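Local coordinates for pyruvate kinase (Toxoplasma gondii, PDB 3GG8), which probably catalyses the last step of glycolysis, transferring phosphate from phosphoenolpyruvate to ADP to yield pyruvate and ATP, at residues 208-213 / 240-245; 149-154 / 199-204. One frame throughout, in Å; residues are numbered along the deposited sequence.

Interaction 1 of 2, residues 208-213 / 240-245; sequences KDKHDI and RGLLGP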
loop_
_atom_site.group_PDB
_atom_site.type_symbol
_atom_site.label_atom_id
_atom_site.label_comp_id
_atom_site.label_asym_id
_atom_site.label_seq_id
_atom_site.Cartn_x
_atom_site.Cartn_y
_atom_site.Cartn_z
ATOM N N LYS C 208 -49.406 13.565 19.033
ATOM C CA LYS C 208 -49.657 13.930 17.636
ATOM C C LYS C 208 -48.784 13.127 16.678
ATOM O O LYS C 208 -49.289 12.553 15.714
ATOM C CB LYS C 208 -49.444 15.415 17.403
ATOM C CG LYS C 208 -49.627 15.825 15.940
ATOM C CD LYS C 208 -48.738 17.007 15.591
ATOM C CE LYS C 208 -48.270 16.981 14.136
ATOM N NZ LYS C 208 -49.272 16.546 13.165
ATOM N N ASP C 209 -47.479 13.085 16.946
ATOM C CA ASP C 209 -46.556 12.295 16.135
ATOM C C ASP C 209 -46.935 10.814 16.097
ATOM O O ASP C 209 -46.934 10.202 15.033
ATOM C CB ASP C 209 -45.145 12.441 16.667
ATOM C CG ASP C 209 -44.695 13.896 16.760
ATOM O OD1 ASP C 209 -44.821 14.634 15.763
ATOM O OD2 ASP C 209 -44.195 14.276 17.835
ATOM N N LYS C 210 -47.252 10.247 17.261
ATOM C CA LYS C 210 -47.715 8.876 17.355
ATOM C C LYS C 210 -48.929 8.635 16.444
ATOM O O LYS C 210 -48.984 7.632 15.734
ATOM C CB LYS C 210 -48.022 8.493 18.821
ATOM C CG LYS C 210 -48.699 7.123 18.967
ATOM C CD LYS C 210 -48.495 6.466 20.311
ATOM C CE LYS C 210 -49.778 6.478 21.112
ATOM N NZ LYS C 210 -49.848 5.357 22.115
ATOM N N HIS C 211 -49.887 9.558 16.463
ATOM C CA HIS C 211 -51.085 9.484 15.613
ATOM C C HIS C 211 -50.721 9.521 14.114
ATOM O O HIS C 211 -51.252 8.740 13.297
ATOM C CB HIS C 211 -52.039 10.628 15.993
ATOM C CG HIS C 211 -53.257 10.737 15.125
ATOM N ND1 HIS C 211 -54.225 9.755 15.064
ATOM C CD2 HIS C 211 -53.684 11.735 14.319
ATOM C CE1 HIS C 211 -55.181 10.139 14.237
ATOM N NE2 HIS C 211 -54.882 11.341 13.778
ATOM N N ASP C 212 -49.800 10.412 13.764
ATOM C CA ASP C 212 -49.317 10.512 12.399
ATOM C C ASP C 212 -48.590 9.256 11.927
ATOM O O ASP C 212 -48.753 8.840 10.788
ATOM C CB ASP C 212 -48.411 11.726 12.261
ATOM C CG ASP C 212 -49.141 13.037 12.539
ATOM O OD1 ASP C 212 -50.379 13.078 12.417
ATOM O OD2 ASP C 212 -48.467 14.030 12.860
ATOM N N ILE C 213 -47.791 8.645 12.792
ATOM C CA ILE C 213 -47.090 7.410 12.425
ATOM C C ILE C 213 -48.043 6.213 12.259
ATOM O O ILE C 213 -47.968 5.480 11.260
ATOM C CB ILE C 213 -45.976 7.070 13.447
ATOM C CG1 ILE C 213 -44.803 8.049 13.278
ATOM C CG2 ILE C 213 -45.518 5.600 13.312
ATOM C CD1 ILE C 213 -43.879 8.136 14.507
ATOM N N ARG C 240 -39.647 2.088 16.705
ATOM C CA ARG C 240 -39.658 0.710 16.225
ATOM C C ARG C 240 -40.702 -0.158 16.933
ATOM O O ARG C 240 -41.382 -0.963 16.289
ATOM C CB ARG C 240 -38.273 0.080 16.333
ATOM C CG ARG C 240 -38.198 -1.312 15.739
ATOM C CD ARG C 240 -36.778 -1.709 15.436
ATOM N NE ARG C 240 -36.225 -0.985 14.293
ATOM C CZ ARG C 240 -35.201 -0.145 14.364
ATOM N NH1 ARG C 240 -34.762 0.452 13.263
ATOM N NH2 ARG C 240 -34.611 0.088 15.538
ATOM N N GLY C 241 -40.844 0.009 18.243
ATOM C CA GLY C 241 -41.848 -0.740 18.995
ATOM C C GLY C 241 -43.247 -0.246 18.685
ATOM O O GLY C 241 -44.209 -1.023 18.653
ATOM N N LEU C 242 -43.352 1.063 18.465
ATOM C CA LEU C 242 -44.592 1.707 18.036
ATOM C C LEU C 242 -45.059 1.132 16.708
ATOM O O LEU C 242 -46.224 0.771 16.570
ATOM C CB LEU C 242 -44.353 3.201 17.879
ATOM C CG LEU C 242 -45.350 4.258 18.301
ATOM C CD1 LEU C 242 -45.788 4.031 19.757
ATOM C CD2 LEU C 242 -44.696 5.625 18.118
ATOM N N LEU C 243 -44.135 1.045 15.749
ATOM C CA LEU C 243 -44.424 0.569 14.397
ATOM C C LEU C 243 -44.968 -0.873 14.397
ATOM O O LEU C 243 -45.891 -1.211 13.640
ATOM C CB LEU C 243 -43.174 0.686 13.519
ATOM C CG LEU C 243 -42.836 2.075 12.942
ATOM C CD1 LEU C 243 -41.446 2.121 12.346
ATOM C CD2 LEU C 243 -43.879 2.529 11.891
ATOM N N GLY C 244 -44.380 -1.719 15.238
ATOM C CA GLY C 244 -44.880 -3.068 15.457
ATOM C C GLY C 244 -44.780 -3.938 14.228
ATOM O O GLY C 244 -44.136 -3.554 13.248
ATOM N N PRO C 245 -45.401 -5.128 14.277
ATOM C CA PRO C 245 -45.445 -6.023 13.114
ATOM C C PRO C 245 -46.182 -5.420 11.912
ATOM O O PRO C 245 -45.765 -5.631 10.773
ATOM C CB PRO C 245 -46.203 -7.255 13.639
ATOM C CG PRO C 245 -46.062 -7.185 15.116
ATOM C CD PRO C 245 -46.068 -5.726 15.448
#
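Lys210 and Ile213 of helix 207-217 face Leu242 and Leu243 of helix 233-243, the backbones coming nearest at Ile213 and Leu243, whose CA atoms are 7.6 Å apart. The two helices flank strand 224-227 in the sequence, and this is the seam between neighbouring outer helices of the (beta/alpha)8 barrel. Leu242, with its CB pointed at the other helix, reaches both partners. Its CD1 is in close contact with the aliphatic part of Lys210, with Leu242 CD1 3.7 Å from Lys210 CD, and the two side chains cross at about a right angle. In Lys210 a CG anti to the backbone N (chi1 172°) and an extended chi2 bring CD to the leucine methyl, and the bend at chi3 carries CE and NZ away from it. Leu242 CD2 sits more loosely between the lysine chain and the delta methyl of Ile213, 4.5 Å from Ile213 CD1. The branch methyl of the isoleucine works in a second place: Ile213 CG2 stands 3.8 Å from Leu243 CD2. With CG1 beside the backbone N (chi1 -72°), this branch falls beside the carbonyl carbon. Leu243 also touches Ile252 of barrel strand 251-256, which ties this edge of the seam to the sheet beneath. Lys208 and Asp212, on another face of helix 207-217, are paired with each other: Lys208 NZ is salt-bridged to Asp212 OD2 at 2.7 Å, through the syn lone pair of that oxygen, while Asp212 OD1 is held by His74. The helix 233-243 ends at Gly244, so Leu242 and Leu243 make the contact from its last turn. At the buried end Ile213 and Leu243 pack methyl on methyl, and toward solvent the lysine's methylenes cross Leu242; with no hydrogen bond between the segments, shape and burial hold them together.

Interaction 2 of 2, residues 149-154 / 199-204; sequences PQSVKP and KVQLPV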
loop_
_atom_site.group_PDB
_atom_site.type_symbol
_atom_site.label_atom_id
_atom_site.label_comp_id
_atom_site.label_asym_id
_atom_site.label_seq_id
_atom_site.Cartn_x
_atom_site.Cartn_y
_atom_site.Cartn_z
ATOM N N PRO C 149 -36.342 26.996 32.897
ATOM C CA PRO C 149 -35.454 27.448 33.981
ATOM C C PRO C 149 -34.697 26.306 34.661
ATOM O O PRO C 149 -33.702 26.546 35.353
ATOM C CB PRO C 149 -36.413 28.120 34.975
ATOM C CG PRO C 149 -37.710 28.290 34.246
ATOM C CD PRO C 149 -37.763 27.163 33.261
ATOM N N GLN C 150 -35.168 25.080 34.443
ATOM C CA GLN C 150 -34.532 23.872 34.959
ATOM C C GLN C 150 -33.725 23.124 33.874
ATOM O O GLN C 150 -33.326 21.976 34.064
ATOM C CB GLN C 150 -35.598 22.947 35.563
ATOM C CG GLN C 150 -36.239 23.469 36.879
ATOM C CD GLN C 150 -37.387 24.451 36.646
ATOM O OE1 GLN C 150 -38.264 24.212 35.818
ATOM N NE2 GLN C 150 -37.388 25.555 37.397
ATOM N N SER C 151 -33.489 23.776 32.741
ATOM C CA SER C 151 -32.744 23.171 31.643
ATOM C C SER C 151 -31.518 24.022 31.342
ATOM O O SER C 151 -30.426 23.525 31.066
ATOM C CB SER C 151 -33.630 23.068 30.395
ATOM O OG SER C 151 -34.835 22.366 30.673
ATOM N N VAL C 152 -31.737 25.323 31.418
ATOM C CA VAL C 152 -30.759 26.349 31.120
ATOM C C VAL C 152 -30.067 26.784 32.426
ATOM O O VAL C 152 -30.658 26.693 33.514
ATOM C CB VAL C 152 -31.494 27.489 30.321
ATOM C CG1 VAL C 152 -31.523 28.795 31.054
ATOM C CG2 VAL C 152 -30.977 27.604 28.899
ATOM N N LYS C 153 -28.798 27.186 32.326
ATOM C CA LYS C 153 -28.023 27.673 33.475
ATOM C C LYS C 153 -27.310 28.967 33.087
ATOM O O LYS C 153 -27.138 29.224 31.896
ATOM C CB LYS C 153 -26.988 26.629 33.933
ATOM C CG LYS C 153 -27.583 25.293 34.399
ATOM C CD LYS C 153 -26.556 24.433 35.136
ATOM C CE LYS C 153 -26.702 22.942 34.778
ATOM N NZ LYS C 153 -28.110 22.406 34.894
ATOM N N PRO C 154 -26.897 29.791 34.081
ATOM C CA PRO C 154 -26.114 30.996 33.768
ATOM C C PRO C 154 -24.959 30.706 32.797
ATOM O O PRO C 154 -24.193 29.767 33.006
ATOM C CB PRO C 154 -25.560 31.412 35.136
ATOM C CG PRO C 154 -26.593 30.946 36.115
ATOM C CD PRO C 154 -27.147 29.661 35.535
ATOM N N LYS C 199 -30.204 19.764 26.517
ATOM C CA LYS C 199 -31.205 18.764 26.167
ATOM C C LYS C 199 -32.634 19.315 26.360
ATOM O O LYS C 199 -32.950 19.895 27.395
ATOM C CB LYS C 199 -30.968 17.475 26.978
ATOM C CG LYS C 199 -32.165 16.535 27.030
ATOM C CD LYS C 199 -31.781 15.062 27.153
ATOM C CE LYS C 199 -32.897 14.193 26.568
ATOM N NZ LYS C 199 -32.473 12.790 26.251
ATOM N N VAL C 200 -33.488 19.143 25.360
ATOM C CA VAL C 200 -34.874 19.605 25.456
ATOM C C VAL C 200 -35.729 18.513 26.096
ATOM O O VAL C 200 -35.814 17.410 25.567
ATOM C CB VAL C 200 -35.448 20.046 24.088
ATOM C CG1 VAL C 200 -36.885 20.524 24.233
ATOM C CG2 VAL C 200 -34.576 21.156 23.478
ATOM N N GLN C 201 -36.339 18.827 27.239
ATOM C CA GLN C 201 -37.093 17.847 28.024
ATOM C C GLN C 201 -38.524 17.704 27.526
ATOM O O GLN C 201 -39.483 17.769 28.303
ATOM C CB GLN C 201 -37.092 18.210 29.515
ATOM C CG GLN C 201 -35.725 18.159 30.195
ATOM C CD GLN C 201 -35.768 18.688 31.632
ATOM O OE1 GLN C 201 -36.695 18.381 32.404
ATOM N NE2 GLN C 201 -34.761 19.481 32.000
ATOM N N LEU C 202 -38.652 17.481 26.227
ATOM C CA LEU C 202 -39.938 17.273 25.575
ATOM C C LEU C 202 -39.874 15.974 24.792
ATOM O O LEU C 202 -38.817 15.639 24.236
ATOM C CB LEU C 202 -40.242 18.436 24.619
ATOM C CG LEU C 202 -40.392 19.831 25.226
ATOM C CD1 LEU C 202 -40.629 20.830 24.129
ATOM C CD2 LEU C 202 -41.515 19.878 26.281
ATOM N N PRO C 203 -40.992 15.225 24.761
ATOM C CA PRO C 203 -41.080 13.992 23.991
ATOM C C PRO C 203 -40.797 14.226 22.514
ATOM O O PRO C 203 -41.374 15.119 21.896
ATOM C CB PRO C 203 -42.540 13.537 24.205
ATOM C CG PRO C 203 -43.271 14.708 24.723
ATOM C CD PRO C 203 -42.247 15.498 25.495
ATOM N N VAL C 204 -39.884 13.430 21.978
ATOM C CA VAL C 204 -39.516 13.471 20.583
ATOM C C VAL C 204 -40.692 13.016 19.728
ATOM O O VAL C 204 -40.980 13.620 18.705
ATOM C CB VAL C 204 -38.203 12.675 20.326
ATOM C CG1 VAL C 204 -37.976 12.430 18.819
ATOM C CG2 VAL C 204 -37.004 13.443 20.913
#
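An inverse gamma turn centred on Gln201 meets a surface loop of the mixed-sheet domain that is inserted, in pyruvate kinases, between the third strand of the (beta/alpha)8 barrel and its following helix. In that layout 149-154 is a loop of the inserted domain, between strands 140-142 and 157-160, whereas 199-204 belongs to the connection leading back to barrel helix 207-217. The turn is closed by a weak bond from Leu202 N to Val200 O, 2.9 Å long, and the CB of its central residue points toward the loop. The side chain of Gln201 is extended beyond CG (chi2 173°), which carries its amide group across to Ser151. There Gln201 NE2 lies 3.2 Å from Ser151 OG, but the angle is too poor for a hydrogen bond. The hydroxyl has other partners, Ala147 O and Tyr145 OH. Tyr145 OH in turn receives the backbone N-H of Gln201, so the tyrosine links the two segments more firmly than their direct contact does. The same glutamine nitrogen also approaches the loop backbone, with NE2 of Gln201 3.5 Å from Gln150 O, again without a bond. Gln150 itself is directed elsewhere, its side-chain NE2 donating to Ser174 O. Behind the loop, the buried Val152 packs on strands 165-172 and 176-181, which seats 149-154 on the sheet of its own domain. The contact is thus small, at the surface, and made of polar groups that touch without bonding directly; since Gln150 and Gln201 also meet crystal neighbours, their side-chain positions may partly reflect the lattice. At its other margin the CB of Ser151 is 4.4 Å from the carbonyl oxygen of Lys199, where the CA atoms of the two residues stand 7.2 Å apart.

How the interactions relate
The two contacts follow one another along the chain, with their centres 25 Å apart. Interaction 2 lies where the inserted domain meets its return connection, and interaction 1 lies on the barrel helix to which that connection leads. They meet at Asp209, whose OD2 packs 3.4 Å from Val204 O while receiving a hydrogen bond from Gly206 N; OD1 of the same carboxylate is held by Gly104 N. In pyruvate kinases the active site lies in the cleft between barrel and inserted domain, and the inserted domain can move. Whether interaction 2, bridged by Tyr145, shifts with the domain cannot be told from one structure, while interaction 1 joins two helices on the outside of the barrel.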